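Local coordinates for transcriptional repressor of the blcABC operon (Agrobacterium tumefaciens, PDB 3MQ0), which represses transcription of the blcABC operon, probably by binding DNA through a helix-turn-helix domain, and is regulated via oligomerization, at residues P27-R30 with R31-I35; I163-S166 with D167-P170; S193-E196 with E197-L201; G212-R215 with E216-C220; S243-S246 with D247-A251. All coordinates share one frame; numbering follows the deposited sequence.

Contact 1 of 5, residues P27-R30 with R31-I35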
loop_
_atom_site.group_PDB
_atom_site.type_symbol
_atom_site.label_atom_id
_atom_site.label_comp_id
_atom_site.label_asym_id
_atom_site.label_seq_id
_atom_site.Cartn_x
_atom_site.Cartn_y
_atom_site.Cartn_z
ATOM N N PRO B 27 -25.031 8.075 12.023
ATOM C CA PRO B 27 -25.367 8.186 10.600
ATOM C C PRO B 27 -24.335 8.891 9.731
ATOM O O PRO B 27 -24.052 8.397 8.642
ATOM C CB PRO B 27 -26.659 9.006 10.618
ATOM C CG PRO B 27 -27.262 8.729 11.912
ATOM C CD PRO B 27 -26.160 8.456 12.887
ATOM N N ALA B 28 -23.785 10.023 10.179
ATOM C CA ALA B 28 -22.842 10.780 9.342
ATOM C C ALA B 28 -21.575 9.972 9.036
ATOM O O ALA B 28 -21.040 10.016 7.929
ATOM C CB ALA B 28 -22.485 12.121 10.011
ATOM N N LEU B 29 -21.114 9.209 10.012
ATOM C CA LEU B 29 -19.965 8.348 9.797
ATOM C C LEU B 29 -20.279 7.232 8.789
ATOM O O LEU B 29 -19.477 6.960 7.900
ATOM C CB LEU B 29 -19.488 7.750 11.120
ATOM C CG LEU B 29 -18.259 6.865 11.003
ATOM C CD1 LEU B 29 -17.117 7.594 10.301
ATOM C CD2 LEU B 29 -17.866 6.447 12.420
ATOM N N ARG B 30 -21.430 6.580 8.940
ATOM C CA ARG B 30 -21.823 5.529 8.004
ATOM C C ARG B 30 -21.891 6.053 6.568
ATOM O O ARG B 30 -21.397 5.394 5.652
ATOM C CB ARG B 30 -23.154 4.905 8.412
ATOM C CG ARG B 30 -23.082 4.128 9.727
ATOM C CD ARG B 30 -24.390 3.414 9.998
ATOM N NE ARG B 30 -24.375 2.744 11.297
ATOM C CZ ARG B 30 -23.872 1.533 11.505
ATOM N NH1 ARG B 30 -23.315 0.851 10.504
ATOM N NH2 ARG B 30 -23.926 1.005 12.718
ATOM N N ARG B 31 -22.474 7.237 6.370
ATOM C CA ARG B 31 -22.554 7.812 5.029
ATOM C C ARG B 31 -21.176 8.205 4.493
ATOM O O ARG B 31 -20.901 8.018 3.308
ATOM C CB ARG B 31 -23.487 9.033 4.971
ATOM C CG ARG B 31 -24.934 8.799 5.439
ATOM C CD ARG B 31 -25.486 7.484 4.980
ATOM N NE ARG B 31 -26.900 7.342 5.329
ATOM C CZ ARG B 31 -27.356 6.958 6.521
ATOM N NH1 ARG B 31 -26.516 6.690 7.510
ATOM N NH2 ARG B 31 -28.664 6.845 6.727
ATOM N N ALA B 32 -20.319 8.757 5.350
ATOM C CA ALA B 32 -18.982 9.140 4.904
ATOM C C ALA B 32 -18.211 7.903 4.451
ATOM O O ALA B 32 -17.518 7.924 3.443
ATOM C CB ALA B 32 -18.232 9.844 6.020
ATOM N N VAL B 33 -18.330 6.826 5.216
ATOM C CA VAL B 33 -17.692 5.569 4.836
ATOM C C VAL B 33 -18.236 5.045 3.498
ATOM O O VAL B 33 -17.472 4.612 2.628
ATOM C CB VAL B 33 -17.815 4.536 5.954
ATOM C CG1 VAL B 33 -17.346 3.155 5.480
ATOM C CG2 VAL B 33 -16.999 5.009 7.161
ATOM N N ARG B 34 -19.549 5.122 3.305
ATOM C CA ARG B 34 -20.120 4.710 2.017
ATOM C C ARG B 34 -19.562 5.527 0.841
ATOM O O ARG B 34 -19.225 4.975 -0.226
ATOM C CB ARG B 34 -21.641 4.794 2.068
ATOM C CG ARG B 34 -22.339 4.477 0.758
ATOM C CD ARG B 34 -23.843 4.373 0.995
ATOM N NE ARG B 34 -24.159 4.433 2.420
ATOM C CZ ARG B 34 -24.219 3.377 3.226
ATOM N NH1 ARG B 34 -23.991 2.158 2.747
ATOM N NH2 ARG B 34 -24.504 3.543 4.516
ATOM N N ILE B 35 -19.456 6.839 1.043
ATOM C CA ILE B 35 -18.900 7.741 0.030
ATOM C C ILE B 35 -17.444 7.408 -0.260
ATOM O O ILE B 35 -17.048 7.343 -1.417
ATOM C CB ILE B 35 -19.011 9.220 0.478
ATOM C CG1 ILE B 35 -20.473 9.664 0.445
ATOM C CG2 ILE B 35 -18.178 10.136 -0.416
ATOM C CD1 ILE B 35 -20.713 10.942 1.240
#

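Contact 2 of 5, residues I163-S166 with D167-P170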
loop_
_atom_site.group_PDB
_atom_site.type_symbol
_atom_site.label_atom_id
_atom_site.label_comp_id
_atom_site.label_asym_id
_atom_site.label_seq_id
_atom_site.Cartn_x
_atom_site.Cartn_y
_atom_site.Cartn_z
ATOM N N ILE B 163 0.125 -26.415 1.121
ATOM C CA ILE B 163 -0.682 -25.295 0.654
ATOM C C ILE B 163 0.214 -24.126 0.207
ATOM O O ILE B 163 -0.049 -23.520 -0.829
ATOM C CB ILE B 163 -1.804 -24.863 1.657
ATOM C CG1 ILE B 163 -2.842 -23.967 0.965
ATOM C CG2 ILE B 163 -1.230 -24.129 2.828
ATOM C CD1 ILE B 163 -3.943 -24.693 0.260
ATOM N N LEU B 164 1.266 -23.831 0.958
ATOM C CA LEU B 164 2.175 -22.750 0.568
ATOM C C LEU B 164 2.955 -23.084 -0.710
ATOM O O LEU B 164 3.170 -22.216 -1.556
ATOM C CB LEU B 164 3.112 -22.356 1.719
ATOM C CG LEU B 164 2.366 -21.842 2.965
ATOM C CD1 LEU B 164 3.306 -21.663 4.140
ATOM C CD2 LEU B 164 1.639 -20.529 2.641
ATOM N N LEU B 165 3.351 -24.341 -0.871
ATOM C CA LEU B 165 4.049 -24.762 -2.092
ATOM C C LEU B 165 3.111 -24.790 -3.304
ATOM O O LEU B 165 3.561 -24.723 -4.451
ATOM C CB LEU B 165 4.673 -26.155 -1.899
ATOM C CG LEU B 165 5.901 -26.227 -0.990
ATOM C CD1 LEU B 165 6.347 -27.674 -0.809
ATOM C CD2 LEU B 165 7.064 -25.376 -1.539
ATOM N N SER B 166 1.807 -24.890 -3.065
ATOM C CA SER B 166 0.875 -24.998 -4.180
ATOM C C SER B 166 0.789 -23.688 -4.971
ATOM O O SER B 166 0.270 -23.673 -6.075
ATOM C CB SER B 166 -0.515 -25.472 -3.721
ATOM O OG SER B 166 -1.228 -24.438 -3.076
ATOM N N ASP B 167 1.313 -22.609 -4.454
ATOM C CA ASP B 167 1.323 -21.415 -5.238
ATOM C C ASP B 167 2.546 -21.255 -6.103
ATOM O O ASP B 167 2.630 -20.322 -6.797
ATOM C CB ASP B 167 1.133 -20.191 -4.396
ATOM C CG ASP B 167 1.813 -20.296 -3.107
ATOM O OD1 ASP B 167 1.135 -20.545 -2.119
ATOM O OD2 ASP B 167 3.029 -20.165 -3.063
ATOM N N LEU B 168 3.490 -22.165 -6.002
ATOM C CA LEU B 168 4.691 -22.151 -6.838
ATOM C C LEU B 168 4.476 -22.876 -8.165
ATOM O O LEU B 168 3.734 -23.860 -8.233
ATOM C CB LEU B 168 5.854 -22.801 -6.095
ATOM C CG LEU B 168 6.505 -21.944 -5.009
ATOM C CD1 LEU B 168 5.480 -21.399 -4.036
ATOM C CD2 LEU B 168 7.573 -22.742 -4.282
ATOM N N GLY B 169 5.133 -22.391 -9.214
ATOM C CA GLY B 169 5.065 -23.038 -10.517
ATOM C C GLY B 169 6.042 -24.201 -10.591
ATOM O O GLY B 169 6.820 -24.411 -9.656
ATOM N N PRO B 170 6.016 -24.957 -11.704
ATOM C CA PRO B 170 6.869 -26.146 -11.864
ATOM C C PRO B 170 8.357 -25.805 -11.828
ATOM O O PRO B 170 9.148 -26.595 -11.302
ATOM C CB PRO B 170 6.469 -26.697 -13.244
ATOM C CG PRO B 170 5.854 -25.523 -13.979
ATOM C CD PRO B 170 5.169 -24.710 -12.885
HETATM O O HOH W 1 -1.126 -20.698 -0.931
#

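Contact 3 of 5, residues S193-E196 with E197-L201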
loop_
_atom_site.group_PDB
_atom_site.type_symbol
_atom_site.label_atom_id
_atom_site.label_comp_id
_atom_site.label_asym_id
_atom_site.label_seq_id
_atom_site.Cartn_x
_atom_site.Cartn_y
_atom_site.Cartn_z
ATOM N N SER B 193 7.330 -35.713 -8.445
ATOM C CA SER B 193 6.148 -36.081 -9.209
ATOM C C SER B 193 4.941 -36.298 -8.302
ATOM O O SER B 193 3.829 -35.843 -8.587
ATOM C CB SER B 193 6.417 -37.354 -10.015
ATOM O OG SER B 193 5.237 -37.779 -10.677
ATOM N N GLN B 194 5.153 -37.004 -7.201
ATOM C CA GLN B 194 4.053 -37.267 -6.292
ATOM C C GLN B 194 3.599 -35.977 -5.611
ATOM O O GLN B 194 2.403 -35.771 -5.390
ATOM C CB GLN B 194 4.467 -38.327 -5.266
ATOM C CG GLN B 194 4.849 -39.672 -5.892
ATOM C CD GLN B 194 6.339 -39.809 -6.225
ATOM O OE1 GLN B 194 6.990 -38.873 -6.711
ATOM N NE2 GLN B 194 6.884 -40.994 -5.961
ATOM N N LEU B 195 4.551 -35.108 -5.289
ATOM C CA LEU B 195 4.227 -33.827 -4.672
ATOM C C LEU B 195 3.357 -32.994 -5.620
ATOM O O LEU B 195 2.367 -32.390 -5.201
ATOM C CB LEU B 195 5.508 -33.075 -4.289
ATOM C CG LEU B 195 5.345 -31.642 -3.789
ATOM C CD1 LEU B 195 4.513 -31.604 -2.495
ATOM C CD2 LEU B 195 6.700 -30.979 -3.583
ATOM N N GLU B 196 3.714 -32.973 -6.899
ATOM C CA GLU B 196 2.971 -32.156 -7.847
ATOM C C GLU B 196 1.533 -32.615 -8.044
ATOM O O GLU B 196 0.637 -31.794 -8.283
ATOM C CB GLU B 196 3.715 -32.054 -9.176
ATOM C CG GLU B 196 4.922 -31.112 -9.065
ATOM C CD GLU B 196 5.635 -30.919 -10.383
ATOM O OE1 GLU B 196 6.184 -31.910 -10.904
ATOM O OE2 GLU B 196 5.642 -29.779 -10.902
ATOM N N GLU B 197 1.297 -33.916 -7.919
ATOM C CA GLU B 197 -0.077 -34.420 -7.913
ATOM C C GLU B 197 -0.839 -33.876 -6.700
ATOM O O GLU B 197 -1.963 -33.386 -6.824
ATOM C CB GLU B 197 -0.093 -35.947 -7.924
ATOM C CG GLU B 197 0.455 -36.516 -9.217
ATOM C CD GLU B 197 0.887 -37.967 -9.113
ATOM O OE1 GLU B 197 0.801 -38.566 -8.010
ATOM O OE2 GLU B 197 1.326 -38.506 -10.150
ATOM N N GLU B 198 -0.227 -33.960 -5.528
ATOM C CA GLU B 198 -0.848 -33.414 -4.323
ATOM C C GLU B 198 -1.130 -31.921 -4.464
ATOM O O GLU B 198 -2.165 -31.434 -4.005
ATOM C CB GLU B 198 0.048 -33.618 -3.107
ATOM C CG GLU B 198 0.177 -35.047 -2.605
ATOM C CD GLU B 198 1.058 -35.110 -1.364
ATOM O OE1 GLU B 198 2.081 -34.392 -1.336
ATOM O OE2 GLU B 198 0.732 -35.855 -0.416
ATOM N N LEU B 199 -0.206 -31.188 -5.071
ATOM C CA LEU B 199 -0.369 -29.745 -5.186
ATOM C C LEU B 199 -1.511 -29.381 -6.129
ATOM O O LEU B 199 -2.227 -28.411 -5.888
ATOM C CB LEU B 199 0.933 -29.078 -5.647
ATOM C CG LEU B 199 2.151 -29.241 -4.719
ATOM C CD1 LEU B 199 3.351 -28.432 -5.263
ATOM C CD2 LEU B 199 1.835 -28.819 -3.296
ATOM N N ALA B 200 -1.671 -30.147 -7.205
ATOM C CA ALA B 200 -2.783 -29.911 -8.134
ATOM C C ALA B 200 -4.119 -30.071 -7.417
ATOM O O ALA B 200 -5.022 -29.248 -7.568
ATOM C CB ALA B 200 -2.703 -30.864 -9.325
ATOM N N LEU B 201 -4.244 -31.145 -6.646
ATOM C CA LEU B 201 -5.463 -31.408 -5.885
ATOM C C LEU B 201 -5.682 -30.297 -4.861
ATOM O O LEU B 201 -6.802 -29.830 -4.663
ATOM C CB LEU B 201 -5.370 -32.765 -5.190
ATOM C CG LEU B 201 -6.563 -33.238 -4.354
ATOM C CD1 LEU B 201 -7.856 -33.203 -5.170
ATOM C CD2 LEU B 201 -6.293 -34.666 -3.835
#

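Contact 4 of 5, residues G212-R215 with E216-C220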
loop_
_atom_site.group_PDB
_atom_site.type_symbol
_atom_site.label_atom_id
_atom_site.label_comp_id
_atom_site.label_asym_id
_atom_site.label_seq_id
_atom_site.Cartn_x
_atom_site.Cartn_y
_atom_site.Cartn_z
ATOM N N GLY B 212 -0.444 -38.343 7.780
ATOM C CA GLY B 212 0.611 -39.088 8.446
ATOM C C GLY B 212 1.993 -38.999 7.818
ATOM O O GLY B 212 2.795 -39.930 7.936
ATOM N N GLN B 213 2.285 -37.874 7.178
ATOM C CA GLN B 213 3.592 -37.655 6.537
ATOM C C GLN B 213 4.661 -37.089 7.469
ATOM O O GLN B 213 5.826 -37.006 7.096
ATOM C CB GLN B 213 3.435 -36.756 5.307
ATOM C CG GLN B 213 2.508 -37.391 4.281
ATOM C CD GLN B 213 2.573 -36.734 2.929
ATOM O OE1 GLN B 213 3.595 -36.151 2.547
ATOM N NE2 GLN B 213 1.474 -36.823 2.187
ATOM N N ILE B 214 4.253 -36.694 8.672
ATOM C CA ILE B 214 5.181 -36.181 9.684
ATOM C C ILE B 214 5.260 -37.140 10.867
ATOM O O ILE B 214 6.345 -37.487 11.344
ATOM C CB ILE B 214 4.716 -34.813 10.218
ATOM C CG1 ILE B 214 4.736 -33.761 9.113
ATOM C CG2 ILE B 214 5.571 -34.392 11.414
ATOM C CD1 ILE B 214 6.124 -33.517 8.535
ATOM N N ARG B 215 4.096 -37.553 11.350
ATOM C CA ARG B 215 4.017 -38.576 12.378
ATOM C C ARG B 215 2.952 -39.580 12.004
ATOM O O ARG B 215 1.868 -39.212 11.578
ATOM C CB ARG B 215 3.666 -37.966 13.737
ATOM C CG ARG B 215 4.835 -37.386 14.502
ATOM C CD ARG B 215 4.597 -37.475 16.011
ATOM N NE ARG B 215 5.576 -36.703 16.773
ATOM C CZ ARG B 215 6.805 -37.120 17.061
ATOM N NH1 ARG B 215 7.222 -38.309 16.647
ATOM N NH2 ARG B 215 7.619 -36.343 17.761
ATOM N N GLU B 216 3.254 -40.859 12.181
ATOM C CA GLU B 216 2.255 -41.884 11.943
ATOM C C GLU B 216 1.061 -41.646 12.865
ATOM O O GLU B 216 1.223 -41.364 14.056
ATOM C CB GLU B 216 2.855 -43.272 12.159
ATOM C CG GLU B 216 4.202 -43.445 11.472
ATOM C CD GLU B 216 4.411 -44.846 10.934
ATOM O OE1 GLU B 216 4.412 -45.800 11.743
ATOM O OE2 GLU B 216 4.565 -44.989 9.701
ATOM N N GLY B 217 -0.133 -41.732 12.298
ATOM C CA GLY B 217 -1.353 -41.546 13.057
ATOM C C GLY B 217 -1.802 -40.102 13.215
ATOM O O GLY B 217 -2.865 -39.847 13.773
ATOM N N MET B 218 -0.999 -39.156 12.739
ATOM C CA MET B 218 -1.383 -37.749 12.799
ATOM C C MET B 218 -1.857 -37.295 11.440
ATOM O O MET B 218 -1.179 -37.505 10.436
ATOM C CB MET B 218 -0.224 -36.859 13.255
ATOM C CG MET B 218 -0.580 -35.367 13.309
ATOM S SD MET B 218 0.648 -34.276 14.090
ATOM C CE MET B 218 1.926 -34.266 12.846
ATOM N N LEU B 219 -3.023 -36.663 11.417
ATOM C CA LEU B 219 -3.574 -36.086 10.197
ATOM C C LEU B 219 -3.676 -34.574 10.355
ATOM O O LEU B 219 -4.162 -34.104 11.380
ATOM C CB LEU B 219 -4.958 -36.690 9.960
ATOM C CG LEU B 219 -5.900 -35.883 9.081
ATOM C CD1 LEU B 219 -5.537 -36.163 7.659
ATOM C CD2 LEU B 219 -7.343 -36.285 9.370
ATOM N N CYS B 220 -3.189 -33.811 9.373
ATOM C CA CYS B 220 -3.336 -32.364 9.390
ATOM C C CYS B 220 -4.083 -31.867 8.153
ATOM O O CYS B 220 -3.996 -32.457 7.072
ATOM C CB CYS B 220 -1.981 -31.652 9.466
ATOM S SG CYS B 220 -0.897 -32.322 10.753
HETATM O O HOH W 2 1.499 -36.361 9.933
#

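Contact 5 of 5, residues S243-S246 with D247-A251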
loop_
_atom_site.group_PDB
_atom_site.type_symbol
_atom_site.label_atom_id
_atom_site.label_comp_id
_atom_site.label_asym_id
_atom_site.label_seq_id
_atom_site.Cartn_x
_atom_site.Cartn_y
_atom_site.Cartn_z
ATOM N N SER B 243 -7.123 -41.906 12.759
ATOM C CA SER B 243 -8.065 -43.008 12.931
ATOM C C SER B 243 -9.407 -42.533 13.480
ATOM O O SER B 243 -10.334 -43.321 13.653
ATOM C CB SER B 243 -7.469 -44.052 13.873
ATOM O OG SER B 243 -7.169 -43.483 15.138
ATOM N N GLU B 244 -9.511 -41.238 13.744
ATOM C CA GLU B 244 -10.673 -40.685 14.426
ATOM C C GLU B 244 -11.550 -39.828 13.503
ATOM O O GLU B 244 -12.510 -39.196 13.951
ATOM C CB GLU B 244 -10.192 -39.871 15.632
ATOM C CG GLU B 244 -11.273 -39.230 16.481
ATOM C CD GLU B 244 -10.743 -38.781 17.832
ATOM O OE1 GLU B 244 -10.275 -39.650 18.598
ATOM O OE2 GLU B 244 -10.788 -37.565 18.121
ATOM N N ALA B 245 -11.236 -39.824 12.211
ATOM C CA ALA B 245 -11.947 -38.961 11.267
ATOM C C ALA B 245 -12.265 -39.652 9.947
ATOM O O ALA B 245 -11.373 -40.174 9.288
ATOM C CB ALA B 245 -11.129 -37.691 11.005
ATOM N N SER B 246 -13.532 -39.633 9.550
ATOM C CA SER B 246 -13.930 -40.182 8.249
ATOM C C SER B 246 -13.415 -39.276 7.135
ATOM O O SER B 246 -13.067 -38.130 7.388
ATOM C CB SER B 246 -15.452 -40.278 8.151
ATOM O OG SER B 246 -16.039 -38.989 8.088
ATOM N N ASP B 247 -13.362 -39.788 5.905
ATOM C CA ASP B 247 -12.967 -38.966 4.766
ATOM C C ASP B 247 -13.933 -37.797 4.599
ATOM O O ASP B 247 -13.527 -36.693 4.233
ATOM C CB ASP B 247 -12.925 -39.791 3.481
ATOM C CG ASP B 247 -11.751 -40.757 3.444
ATOM O OD1 ASP B 247 -10.858 -40.651 4.314
ATOM O OD2 ASP B 247 -11.717 -41.611 2.529
ATOM N N GLU B 248 -15.214 -38.047 4.877
ATOM C CA GLU B 248 -16.228 -37.002 4.745
ATOM C C GLU B 248 -16.008 -35.902 5.781
ATOM O O GLU B 248 -16.173 -34.719 5.497
ATOM C CB GLU B 248 -17.635 -37.581 4.860
ATOM C CG GLU B 248 -18.033 -38.504 3.709
ATOM C CD GLU B 248 -17.260 -39.832 3.707
ATOM O OE1 GLU B 248 -16.896 -40.322 4.802
ATOM O OE2 GLU B 248 -17.018 -40.392 2.613
ATOM N N LYS B 249 -15.638 -36.293 6.989
ATOM C CA LYS B 249 -15.331 -35.319 8.022
ATOM C C LYS B 249 -14.105 -34.486 7.686
ATOM O O LYS B 249 -14.081 -33.282 7.933
ATOM C CB LYS B 249 -15.109 -35.998 9.369
ATOM C CG LYS B 249 -14.893 -35.003 10.488
ATOM C CD LYS B 249 -14.701 -35.699 11.829
ATOM C CE LYS B 249 -14.787 -34.706 12.983
ATOM N NZ LYS B 249 -16.081 -33.952 12.953
ATOM N N ILE B 250 -13.070 -35.127 7.155
ATOM C CA ILE B 250 -11.881 -34.400 6.751
ATOM C C ILE B 250 -12.211 -33.338 5.683
ATOM O O ILE B 250 -11.721 -32.208 5.736
ATOM C CB ILE B 250 -10.794 -35.363 6.246
ATOM C CG1 ILE B 250 -10.335 -36.288 7.388
ATOM C CG2 ILE B 250 -9.615 -34.575 5.642
ATOM C CD1 ILE B 250 -9.571 -37.490 6.907
ATOM N N ALA B 251 -13.032 -33.702 4.707
ATOM C CA ALA B 251 -13.381 -32.747 3.658
ATOM C C ALA B 251 -14.216 -31.609 4.237
ATOM O O ALA B 251 -14.094 -30.462 3.823
ATOM C CB ALA B 251 -14.125 -33.425 2.529
#

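Contact 1 of 5, residues P27-R30 with R31-I35
P27 and R31 meet through one carbonyl oxygen that takes two donors from the same residue. R31 N gives P27 O a straight helical bond of 3.0 Å (165° at the hydrogen), while the guanidinium returns to the same atom with NH1, 3.2 Å from P27 O but badly bent and therefore weak. The first torsion of R31 (chi1 -57°) lays CG 3.3 Å from P27 O, and the bend at chi2 (-40°) turns the rest of the chain back so that NH1 comes near that oxygen. The stronger ties of this guanidinium lie elsewhere, in salt bridges from NE to D56 and from NH2 to D24. V33 N and R34 N continue the i to i+4 pattern to L29 O and R30 O, the former at 2.9 Å. R30, extended from CG to NE, leaves the helix to bond T25 O and to form a salt bridge with E71 of the second subunit. Apolar packing across the turn is light: L29 CD1 approaches V33 CG2 to 4.1 Å. Farther out, A32 touches M69 of helix 59-71 and L29 of the second subunit, while L29 packs on L65 of that subunit. The result is the first turns of an alpha-helix that opens an IclR-type helix-turn-helix domain and lines its dimer contact.

Contact 2 of 5, residues I163-S166 with D167-P170
L165 and L168 set their side chains obliquely against each other across a tight turn, methyl to methyl, with CD2 of L165 3.8 Å from CD2 of L168. Both have CG anti to the carbonyl carbon, but they part at the second torsion, which is extended in L165 and bent in L168 (chi2 52°). L168 also leans over the backbone it has just left, its CB 3.4 Å from L165 O. The turn that brings the two leucines together is a type I beta turn from L165 to L168, closed by L168 N on L165 O at 3.0 Å; the donor stands well above the carbonyl plane, 57° out of it. It carries the chain from helix 159-165 toward helix 170-176 in the IclR C-terminal domain, whose fold is of the GAF type, and G169 occupies the N-cap position of the second helix. Both leucines are covered by R126 of strand 120-127 and by L176 of that second helix. S166 turns to the backbone instead. Its hydroxyl sits between backbone N and carbonyl carbon (chi1 75°), where OG donates to I163 O at 2.7 Å, three residues back. I163 O has a further partner in a water, 3.0 Å away, which also donates to D167 OD1 and so joins the carboxylate to the carbonyl of I163 by a solvent bridge. D167 itself is exposed, whereas S166 is buried against L199 of helix 192-205, and its carbonyl oxygen accepts from R203 NE.

Contact 3 of 5, residues S193-E196 with E197-L201
E197 lies back along S193 within helix 192-205 of the GAF-type C-terminal domain, a continuous alpha-helical span where side chains four residues apart fall on the same face, L195 and L199 on the buried one. E197 N bonds S193 O at 3.3 Å, and the extended chain of E197 runs beside the same residue, CG lying 3.5 Å from S193 O. E198 follows, with N on Q194 O. Its side chain crosses that of L195 at about a right angle, OE1 resting 3.9 Å from L195 CD1, yet the carboxylate is held from outside: OE1 forms a salt bridge with K162 and OE2 accepts from Q213. Next comes L199, whose side chain is directed back at the preceding turn. L199 N reaches L195 O at 2.8 Å, the donor lying nearly on the extension of the carbonyl bond. A200 N repeats the pattern on E196 O, while the carboxylate of E196 forms a salt bridge with R174. On the inner face, L199 continues onto L173, and L195 onto F180. The two leucines differ in their first torsion: CG of L195 is anti to the backbone N (chi1 173°) whereas that of L199 is anti to the carbonyl carbon, and L195 CD1 meets L199 CD2 at 3.9 Å.

Contact 4 of 5, residues G212-R215 with E216-C220
M218 reaches back over the turn to I214, and its side chain shows, atom by atom, how a hairpin-like connection is packed. CB lies 3.6 Å from R215 O and 4.1 Å from R215 CB, against the residue that begins the turn. CG is anti to the backbone N (chi1 179°), and the chain continues extended through SD before bending at chi3 (72°). That last bend swings CE onto I214, 3.9 Å from both CB and CG2, with the two side chains lying side by side and pointing the same way. Beyond them I214 packs on F157, T158 and L184. The backbone of M218 is engaged at both ends. Its N closes a type II beta turn from R215 to M218 by a bond to R215 O at 3.1 Å, the donor standing above the carbonyl plane. G217, with phi at 85°, holds the third position of that turn, the usual place for glycine in a type II turn. M218 O receives a weak, bent bond from G212 N at 2.9 Å. A water 3.0 Å from M218 O accepts from I214 N and can donate to that oxygen, though it has other acceptors in reach. C220 pairs with D210, joining strands 218-226 and 208-211 at the sheet edge. The chemistry implies a turn closed by one sound main-chain bond, with a weak one and a water beside it, while D210, T185 and S188 bond the loop backbone through their side chains and the exposed R215 and E216 make weak hydrogen bonds to H145 O and S186.

Contact 5 of 5, residues S243-S246 with D247-A251
S246 and the residues after it mark an abrupt change of backbone: A245 and S246 are extended (psi 126° and 162°), and from D247 onward the chain is alpha-helical. This is a classical serine N-cap, at the start of helix 247-267 in the GAF-type C-terminal domain, where the chain leaves the loop that follows strand 232-241. The first main-chain bond of the new helix runs from I250 N to S246 O at 3.0 Å, nearly straight. K249 N turns instead to the side chain, giving S246 OG a bond of 2.9 Å. The serine hydroxyl can accept it because chi1 places OG between the backbone N and the carbonyl carbon, facing the first turn of the helix. K249 CB also lies close by, 3.4 Å from S246 OG. A residue earlier, E248 folds at chi2 (69°) so that its carboxylate returns over the cap, OE1 coming 3.6 Å from S246 CB. D247 is exposed, and a long, weak ion pair relates it to R242; the same arginine gives A245 O a hydrogen bond and is touched by I250. The apolar side of the junction is made by A245, whose CB is directed at the helix. K249 CD passes A245 CB, and the K249 side chain also touches Y119, while I250 packs inward on L219 and I221 of strand 218-226. I250 CG1 lies 3.3 Å from S246 O and 4.0 Å from A245 CB.

From the N terminus the five contacts follow in series, each closing before the next opens, so none nests or crosses. Contact 1, on the first helix of the helix-turn-helix domain, stands apart, its centre 41 to 50 Å from the centres of the others. Contact 2 closes the turn between helices 159-165 and 170-176 and packs on contact 3, L165 O lying 3.8 Å from L199 CD1. Contact 3 closes no loop but reaches contact 4 through a probable hydrogen bond from E198 to Q213. Contact 4 closes the turn between two sheet strands, and its L219 packs on I250 of contact 5, where the final helix begins.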